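Local coordinates for protein UDP-glucose 4-epimerase (Campylobacter jejuni subsp. jejuni serotype O:2, PDB 7K3P) that catalyses the NAD-dependent inversion at C4 that interconverts UDP-glucose and UDP-galactose, and probably also acts on the corresponding N-acetylated UDP-hexosamines, at residues D244-V248 with D249-S253; F135-T138 with A139-G143; N120-E123 with T124-T128. The protein carries 2 engineered substitutions. All coordinates share one frame; numbering follows the deposited sequence.

Contact 1. Residues D244-V248 with D249-S253; sequences DFIHV and DDISS
The backbone runs extended through Ile246, turns at His247 and enters helix 248-261, so that His247 O accepts from both Asp250 N (2.9 Å) and Ile251 N. His247 holds the N-cap position, and its side chain does the capping. With CG anti to the backbone N (chi1 -169°), the imidazole swings forward beside the first turn, and ND1 accepts Asp249 N at 2.9 Å, the N-H pointing fairly straight at it (161°) from slightly off the ring plane. The Asp249 side chain runs alongside the imidazole in the same direction, its OD2 3.3 Å from His247 CE1 and hydrogen-bonded to a glycerol probably taken up from the crystallisation liquor. Behind the cap, Ile246 lays CG1 against Asp250 CB at 4.0 Å and CG2 against Ile251 CB at 4.1 Å, its side chain crossing that of Ile251 at about a right angle. The carboxylate of Asp250 is bonded outside the turn: OD2 to the Tyr274 hydroxyl and Tyr327 N, OD1 to Lys326 N. One residue after the cap, Val248 O is gripped twice by Ser252, by OG at 2.8 Å and by N at 3.0 Å, which arrive from opposite faces of the carbonyl plane. Ser252 OG also bonds to Thr32 OG1 of helix 27-37, which ties this first turn to the helix of the dinucleotide-binding region. Taken together, these contacts form a strand-to-helix junction closed by a histidine N-cap, in a Rossmann-type protein of the NAD-dependent epimerase/dehydratase family.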
loop_
_atom_site.group_PDB
_atom_site.type_symbol
_atom_site.label_atom_id
_atom_site.label_comp_id
_atom_site.label_asym_id
_atom_site.label_seq_id
_atom_site.Cartn_x
_atom_site.Cartn_y
_atom_site.Cartn_z
ATOM N N ASP A 244 24.862 4.449 9.265
ATOM C CA ASP A 244 24.086 5.148 10.267
ATOM C C ASP A 244 23.515 4.126 11.268
ATOM O O ASP A 244 22.795 3.189 10.880
ATOM C CB ASP A 244 22.979 5.908 9.530
ATOM C CG ASP A 244 22.253 6.900 10.408
ATOM O OD1 ASP A 244 21.729 6.487 11.464
ATOM O OD2 ASP A 244 22.195 8.091 10.019
ATOM N N PHE A 245 23.878 4.276 12.543
ATOM C CA PHE A 245 23.371 3.412 13.616
ATOM C C PHE A 245 22.842 4.273 14.759
ATOM O O PHE A 245 23.238 5.432 14.900
ATOM C CB PHE A 245 24.482 2.497 14.137
ATOM C CG PHE A 245 25.199 1.767 13.054
ATOM C CD1 PHE A 245 24.669 0.593 12.527
ATOM C CD2 PHE A 245 26.388 2.263 12.538
ATOM C CE1 PHE A 245 25.318 -0.078 11.505
ATOM C CE2 PHE A 245 27.047 1.598 11.519
ATOM C CZ PHE A 245 26.509 0.420 11.001
ATOM N N ILE A 246 21.951 3.722 15.578
ATOM C CA ILE A 246 21.394 4.516 16.669
ATOM C C ILE A 246 21.166 3.694 17.939
ATOM O O ILE A 246 20.831 2.499 17.879
ATOM C CB ILE A 246 20.105 5.249 16.239
ATOM C CG1 ILE A 246 19.734 6.320 17.264
ATOM C CG2 ILE A 246 18.949 4.243 16.016
ATOM C CD1 ILE A 246 18.750 7.343 16.720
ATOM N N HIS A 247 21.368 4.335 19.088
ATOM C CA HIS A 247 21.170 3.676 20.378
ATOM C C HIS A 247 19.671 3.491 20.636
ATOM O O HIS A 247 18.878 4.378 20.345
ATOM C CB HIS A 247 21.809 4.503 21.500
ATOM C CG HIS A 247 21.879 3.787 22.809
ATOM N ND1 HIS A 247 20.806 3.703 23.670
ATOM C CD2 HIS A 247 22.892 3.115 23.403
ATOM C CE1 HIS A 247 21.155 3.013 24.741
ATOM N NE2 HIS A 247 22.413 2.641 24.602
ATOM N N VAL A 248 19.287 2.338 21.180
ATOM C CA VAL A 248 17.862 2.056 21.395
ATOM C C VAL A 248 17.172 3.118 22.258
ATOM O O VAL A 248 15.984 3.397 22.074
ATOM C CB VAL A 248 17.627 0.636 21.975
ATOM C CG1 VAL A 248 18.282 0.493 23.354
ATOM C CG2 VAL A 248 16.129 0.329 22.056
ATOM N N ASP A 249 17.909 3.732 23.184
ATOM C CA ASP A 249 17.288 4.720 24.070
ATOM C C ASP A 249 17.150 6.087 23.398
ATOM O O ASP A 249 16.323 6.904 23.807
ATOM C CB ASP A 249 18.038 4.818 25.418
ATOM C CG ASP A 249 17.738 3.640 26.347
ATOM O OD1 ASP A 249 16.546 3.282 26.497
ATOM O OD2 ASP A 249 18.695 3.059 26.910
ATOM N N ASP A 250 17.953 6.318 22.357
ATOM C CA ASP A 250 17.898 7.564 21.584
ATOM C C ASP A 250 16.797 7.547 20.528
ATOM O O ASP A 250 16.155 8.574 20.247
ATOM C CB ASP A 250 19.251 7.835 20.909
ATOM C CG ASP A 250 20.307 8.334 21.890
ATOM O OD1 ASP A 250 19.921 8.957 22.900
ATOM O OD2 ASP A 250 21.517 8.106 21.650
ATOM N N ILE A 251 16.597 6.395 19.894
ATOM C CA ILE A 251 15.438 6.293 19.000
ATOM C C ILE A 251 14.183 6.300 19.884
ATOM O O ILE A 251 13.163 6.882 19.524
ATOM C CB ILE A 251 15.506 5.048 18.072
ATOM C CG1 ILE A 251 14.256 4.957 17.193
ATOM C CG2 ILE A 251 15.714 3.771 18.873
ATOM C CD1 ILE A 251 14.028 6.201 16.359
ATOM N N SER A 252 14.279 5.680 21.058
ATOM C CA SER A 252 13.146 5.697 21.986
ATOM C C SER A 252 12.767 7.130 22.345
ATOM O O SER A 252 11.605 7.505 22.228
ATOM C CB SER A 252 13.431 4.868 23.238
ATOM O OG SER A 252 13.356 3.487 22.948
ATOM N N SER A 253 13.745 7.948 22.743
ATOM C CA SER A 253 13.431 9.310 23.173
ATOM C C SER A 253 12.863 10.147 22.027
ATOM O O SER A 253 12.035 11.041 22.235
ATOM C CB SER A 253 14.661 9.988 23.822
ATOM O OG SER A 253 15.684 10.224 22.863
#

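Contact 2. Residues F135-T138 with A139-G143; sequences FSST and AATYG. With NAD (nicotinamide-adenine-dinucleotide), chain C.
At the end of strand 132-136, Ser136 brings CB to 3.7 Å from O4D of the nicotinamide ribose of NAD, while its OG bonds to His255 and its carbonyl oxygen to Lys166, itself a hydrogen-bonding partner of NAD. At Ser137 the carbonyl oxygen comes to 3.2 Å from C6N of the nicotinamide ring, and on the other side of the chain OG meets Thr141 CG2 at 3.6 Å while bonding to Glu170. Thr138 carries the turn. A first torsion of 170° turns OG1 away from the residue's own N and forward to Ala140 N, from which it accepts at 2.9 Å with an N-H angle of 162°, and its CG2 packs on Ala140 CB. The carbonyl oxygen of Thr138 receives two donors from Thr141: OG1 at 2.8 Å, close to the C=O direction, and N at 3.2 Å, from well above the carbonyl plane. The short 3-10 segment 139-142 is thus fastened at its start by the side chain of Thr138 and through its first turn by the hydroxyl of Thr141. Chemically, the contact combines side-chain and backbone hydrogen bonds of the turn with a backbone carbonyl oxygen beside the nicotinamide, consistent with the Thr138 bonds fixing the chain just after Ser136 and Ser137, the two residues that border the cofactor.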
loop_
_atom_site.group_PDB
_atom_site.type_symbol
_atom_site.label_atom_id
_atom_site.label_comp_id
_atom_site.label_asym_id
_atom_site.label_seq_id
_atom_site.Cartn_x
_atom_site.Cartn_y
_atom_site.Cartn_z
ATOM N N PHE A 135 4.178 7.061 14.058
ATOM C CA PHE A 135 4.428 5.821 13.306
ATOM C C PHE A 135 5.919 5.555 13.136
ATOM O O PHE A 135 6.652 6.393 12.584
ATOM C CB PHE A 135 3.750 5.906 11.940
ATOM C CG PHE A 135 3.938 4.678 11.078
ATOM C CD1 PHE A 135 3.725 3.406 11.599
ATOM C CD2 PHE A 135 4.284 4.807 9.733
ATOM C CE1 PHE A 135 3.890 2.263 10.793
ATOM C CE2 PHE A 135 4.443 3.682 8.917
ATOM C CZ PHE A 135 4.239 2.405 9.452
ATOM N N SER A 136 6.370 4.400 13.625
ATOM C CA SER A 136 7.724 3.943 13.374
ATOM C C SER A 136 7.814 3.428 11.941
ATOM O O SER A 136 7.424 2.278 11.664
ATOM C CB SER A 136 8.094 2.809 14.320
ATOM O OG SER A 136 7.902 3.183 15.659
ATOM N N SER A 137 8.310 4.271 11.034
ATOM C CA SER A 137 8.564 3.827 9.666
ATOM C C SER A 137 10.030 3.396 9.608
ATOM O O SER A 137 10.563 2.913 10.598
ATOM C CB SER A 137 8.275 4.950 8.684
ATOM O OG SER A 137 8.394 4.495 7.353
ATOM N N THR A 138 10.691 3.589 8.471
ATOM C CA THR A 138 12.047 3.056 8.312
ATOM C C THR A 138 12.787 3.743 7.175
ATOM O O THR A 138 12.167 4.227 6.237
ATOM C CB THR A 138 12.030 1.532 7.995
ATOM O OG1 THR A 138 13.350 1.095 7.613
ATOM C CG2 THR A 138 11.067 1.229 6.830
ATOM N N ALA A 139 14.116 3.760 7.247
ATOM C CA ALA A 139 14.907 4.276 6.122
ATOM C C ALA A 139 14.782 3.378 4.883
ATOM O O ALA A 139 15.065 3.810 3.769
ATOM C CB ALA A 139 16.383 4.455 6.515
ATOM N N ALA A 140 14.348 2.132 5.069
ATOM C CA ALA A 140 14.079 1.250 3.922
ATOM C C ALA A 140 13.096 1.878 2.925
ATOM O O ALA A 140 13.040 1.478 1.752
ATOM C CB ALA A 140 13.577 -0.152 4.394
ATOM N N THR A 141 12.314 2.863 3.372
ATOM C CA THR A 141 11.418 3.536 2.442
ATOM C C THR A 141 12.189 4.289 1.358
ATOM O O THR A 141 11.647 4.545 0.286
ATOM C CB THR A 141 10.450 4.506 3.128
ATOM O OG1 THR A 141 11.191 5.468 3.902
ATOM C CG2 THR A 141 9.464 3.734 4.021
ATOM N N TYR A 142 13.437 4.660 1.637
ATOM C CA TYR A 142 14.237 5.358 0.620
ATOM C C TYR A 142 14.823 4.417 -0.425
ATOM O O TYR A 142 15.322 4.882 -1.461
ATOM C CB TYR A 142 15.387 6.148 1.251
ATOM C CG TYR A 142 14.937 7.229 2.198
ATOM C CD1 TYR A 142 14.120 8.268 1.766
ATOM C CD2 TYR A 142 15.337 7.217 3.523
ATOM C CE1 TYR A 142 13.709 9.270 2.646
ATOM C CE2 TYR A 142 14.938 8.209 4.403
ATOM C CZ TYR A 142 14.122 9.224 3.961
ATOM O OH TYR A 142 13.725 10.206 4.852
ATOM N N GLY A 143 14.786 3.109 -0.152
ATOM C CA GLY A 143 15.350 2.123 -1.066
ATOM C C GLY A 143 16.863 2.281 -1.176
ATOM O O GLY A 143 17.587 2.226 -0.173
HETATM P PA NAD C . 10.304 -5.757 17.792
HETATM O O1A NAD C . 10.006 -7.066 17.103
HETATM O O2A NAD C . 11.186 -5.971 18.989
HETATM O O5B NAD C . 8.977 -5.076 18.309
HETATM C C5B NAD C . 7.778 -5.401 17.667
HETATM C C4B NAD C . 6.730 -5.643 18.680
HETATM O O4B NAD C . 5.449 -5.622 18.119
HETATM C C3B NAD C . 6.922 -7.032 19.367
HETATM O O3B NAD C . 6.973 -7.043 20.844
HETATM C C2B NAD C . 5.829 -7.904 18.703
HETATM O O2B NAD C . 5.382 -8.914 19.503
HETATM C C1B NAD C . 4.797 -6.852 18.447
HETATM N N9A NAD C . 3.838 -7.246 17.403
HETATM C C8A NAD C . 4.129 -7.640 16.146
HETATM N N7A NAD C . 3.005 -7.943 15.479
HETATM C C5A NAD C . 1.952 -7.750 16.283
HETATM C C6A NAD C . 0.564 -7.907 16.142
HETATM N N6A NAD C . 0.013 -8.353 14.885
HETATM N N1A NAD C . -0.255 -7.608 17.171
HETATM C C2A NAD C . 0.220 -7.184 18.355
HETATM N N3A NAD C . 1.573 -7.035 18.541
HETATM C C4A NAD C . 2.451 -7.305 17.532
HETATM O O3 NAD C . 10.991 -4.796 16.728
HETATM P PN NAD C . 11.700 -3.438 17.103
HETATM O O1N NAD C . 11.373 -3.040 18.531
HETATM O O2N NAD C . 13.176 -3.636 16.937
HETATM O O5D NAD C . 11.183 -2.334 16.096
HETATM C C5D NAD C . 9.921 -1.755 16.334
HETATM C C4D NAD C . 9.501 -0.848 15.188
HETATM O O4D NAD C . 10.546 0.023 14.815
HETATM C C3D NAD C . 8.982 -1.586 13.959
HETATM O O3D NAD C . 7.923 -0.898 13.425
HETATM C C2D NAD C . 10.070 -1.521 12.974
HETATM O O2D NAD C . 9.653 -1.601 11.662
HETATM C C1D NAD C . 10.744 -0.179 13.364
HETATM N N1N NAD C . 12.218 -0.052 12.955
HETATM C C2N NAD C . 13.102 -0.864 13.638
HETATM C C3N NAD C . 14.457 -0.802 13.326
HETATM C C7N NAD C . 15.432 -1.683 14.063
HETATM O O7N NAD C . 15.065 -2.477 14.915
HETATM N N7N NAD C . 16.817 -1.588 13.742
HETATM C C4N NAD C . 14.896 0.075 12.351
HETATM C C5N NAD C . 14.005 0.879 11.678
HETATM C C6N NAD C . 12.637 0.825 11.976
#

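Contact 3. Residues N120-E123 with T124-T128; sequences NLIE and TCLQT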
loop_
_atom_site.group_PDB
_atom_site.type_symbol
_atom_site.label_atom_id
_atom_site.label_comp_id
_atom_site.label_asym_id
_atom_site.label_seq_id
_atom_site.Cartn_x
_atom_site.Cartn_y
_atom_site.Cartn_z
ATOM N N ASN A 120 -6.145 -0.914 9.482
ATOM C CA ASN A 120 -7.279 -0.991 10.396
ATOM C C ASN A 120 -7.065 -0.084 11.614
ATOM O O ASN A 120 -7.992 0.568 12.092
ATOM C CB ASN A 120 -7.505 -2.414 10.875
ATOM C CG ASN A 120 -8.576 -2.472 11.942
ATOM O OD1 ASN A 120 -9.746 -2.237 11.651
ATOM N ND2 ASN A 120 -8.176 -2.734 13.186
ATOM N N LEU A 121 -5.835 -0.067 12.122
ATOM C CA LEU A 121 -5.483 0.763 13.273
ATOM C C LEU A 121 -5.779 2.230 12.991
ATOM O O LEU A 121 -6.356 2.930 13.825
ATOM C CB LEU A 121 -4.010 0.559 13.621
ATOM C CG LEU A 121 -3.483 0.945 14.996
ATOM C CD1 LEU A 121 -4.339 0.373 16.114
ATOM C CD2 LEU A 121 -2.041 0.450 15.138
ATOM N N ILE A 122 -5.390 2.701 11.814
ATOM C CA ILE A 122 -5.654 4.090 11.440
ATOM C C ILE A 122 -7.146 4.371 11.333
ATOM O O ILE A 122 -7.632 5.390 11.862
ATOM C CB ILE A 122 -4.941 4.477 10.132
ATOM C CG1 ILE A 122 -3.422 4.454 10.340
ATOM C CG2 ILE A 122 -5.402 5.859 9.645
ATOM C CD1 ILE A 122 -2.618 4.347 9.004
ATOM N N GLU A 123 -7.884 3.489 10.654
ATOM C CA GLU A 123 -9.334 3.680 10.571
ATOM C C GLU A 123 -9.953 3.778 11.963
ATOM O O GLU A 123 -10.816 4.623 12.208
ATOM C CB GLU A 123 -10.022 2.566 9.781
ATOM C CG GLU A 123 -11.535 2.800 9.682
ATOM C CD GLU A 123 -12.232 1.764 8.824
ATOM O OE1 GLU A 123 -12.256 0.583 9.228
ATOM O OE2 GLU A 123 -12.749 2.136 7.748
ATOM N N THR A 124 -9.487 2.925 12.872
ATOM C CA THR A 124 -9.977 2.893 14.250
ATOM C C THR A 124 -9.616 4.186 15.012
ATOM O O THR A 124 -10.429 4.707 15.786
ATOM C CB THR A 124 -9.420 1.660 14.991
ATOM O OG1 THR A 124 -9.940 0.471 14.379
ATOM C CG2 THR A 124 -9.817 1.677 16.454
ATOM N N CYS A 125 -8.401 4.699 14.800
ATOM C CA CYS A 125 -8.009 5.981 15.396
ATOM C C CYS A 125 -8.995 7.050 14.970
ATOM O O CYS A 125 -9.501 7.813 15.796
ATOM C CB CYS A 125 -6.563 6.383 14.998
ATOM S SG CYS A 125 -5.334 5.408 15.847
ATOM N N LEU A 126 -9.289 7.085 13.679
ATOM C CA LEU A 126 -10.184 8.097 13.127
ATOM C C LEU A 126 -11.601 7.991 13.706
ATOM O O LEU A 126 -12.263 9.006 13.941
ATOM C CB LEU A 126 -10.244 7.978 11.600
ATOM C CG LEU A 126 -9.047 8.469 10.772
ATOM C CD1 LEU A 126 -9.211 8.081 9.291
ATOM C CD2 LEU A 126 -8.882 9.995 10.907
ATOM N N GLN A 127 -12.063 6.760 13.927
ATOM C CA GLN A 127 -13.434 6.529 14.374
ATOM C C GLN A 127 -13.618 6.847 15.850
ATOM O O GLN A 127 -14.719 7.133 16.287
ATOM C CB GLN A 127 -13.865 5.080 14.073
ATOM C CG GLN A 127 -14.207 4.868 12.593
ATOM C CD GLN A 127 -14.489 3.410 12.236
ATOM O OE1 GLN A 127 -14.225 2.491 13.020
ATOM N NE2 GLN A 127 -15.014 3.196 11.034
ATOM N N THR A 128 -12.531 6.782 16.608
ATOM C CA THR A 128 -12.586 6.898 18.062
ATOM C C THR A 128 -11.842 8.124 18.614
ATOM O O THR A 128 -11.561 8.190 19.817
ATOM C CB THR A 128 -12.028 5.640 18.728
ATOM O OG1 THR A 128 -10.645 5.486 18.373
ATOM C CG2 THR A 128 -12.816 4.407 18.261
#
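Glu123 lies across Gln127 one helical turn on, its CG 3.8 Å from Gln127 NE2, with the carboxylate and amide planes only 8° apart. Both belong to the last turns of helix 107-127, which packs beside helix 161-179 and against the second subunit in a manner consistent with the four-helix dimer interface common among short-chain dehydrogenase relatives. Its i to i+4 bonds run from Asn120 O to Thr124 N (2.9 Å) and on to Glu123 O and Gln127 N. A further donor joins the first of these: Thr124 OG1, anti to the carbonyl carbon and beside its own backbone N (chi1 -65°), folds back to Asn120 O at 3.0 Å from above the carbonyl plane. On another side of the helix, Ile122 CG2 rests on Leu126 CD1 at 4.4 Å; the pair packs on helix 161-179 and on Leu108 of the second subunit, while Met112 of that subunit meets Asn120 and Glu123. Leu121 and Cys125 face strand 90-93, and Phe83 of helix 76-86 covers Leu121 and Thr124. At the C-terminal end, where Thr128 leaves helical backbone angles, its OG1 donates to Thr124 O at 2.7 Å.

In the fold
Contacts 1 and 2 lie deep in the subunit, about 8 and 9 Å from the centre of the chain to their own centres, whereas contact 3 sits about 23 Å out, where its helix meets the second subunit. Helix 107-127 of contact 3 is followed in the chain by strand 132-136 of contact 2, although their nearest atoms stay about 7 Å apart. The same separation divides contacts 1 and 2, which are bridged by His255, bonded to Ile251 O and Ser136 OG. Their chemistry follows position: a histidine N-cap in 244-253 and threonine hydrogen bonds on a 3-10 turn in 135-143, while 120-128 joins regular helix bonding to apolar packing between elements and subunits.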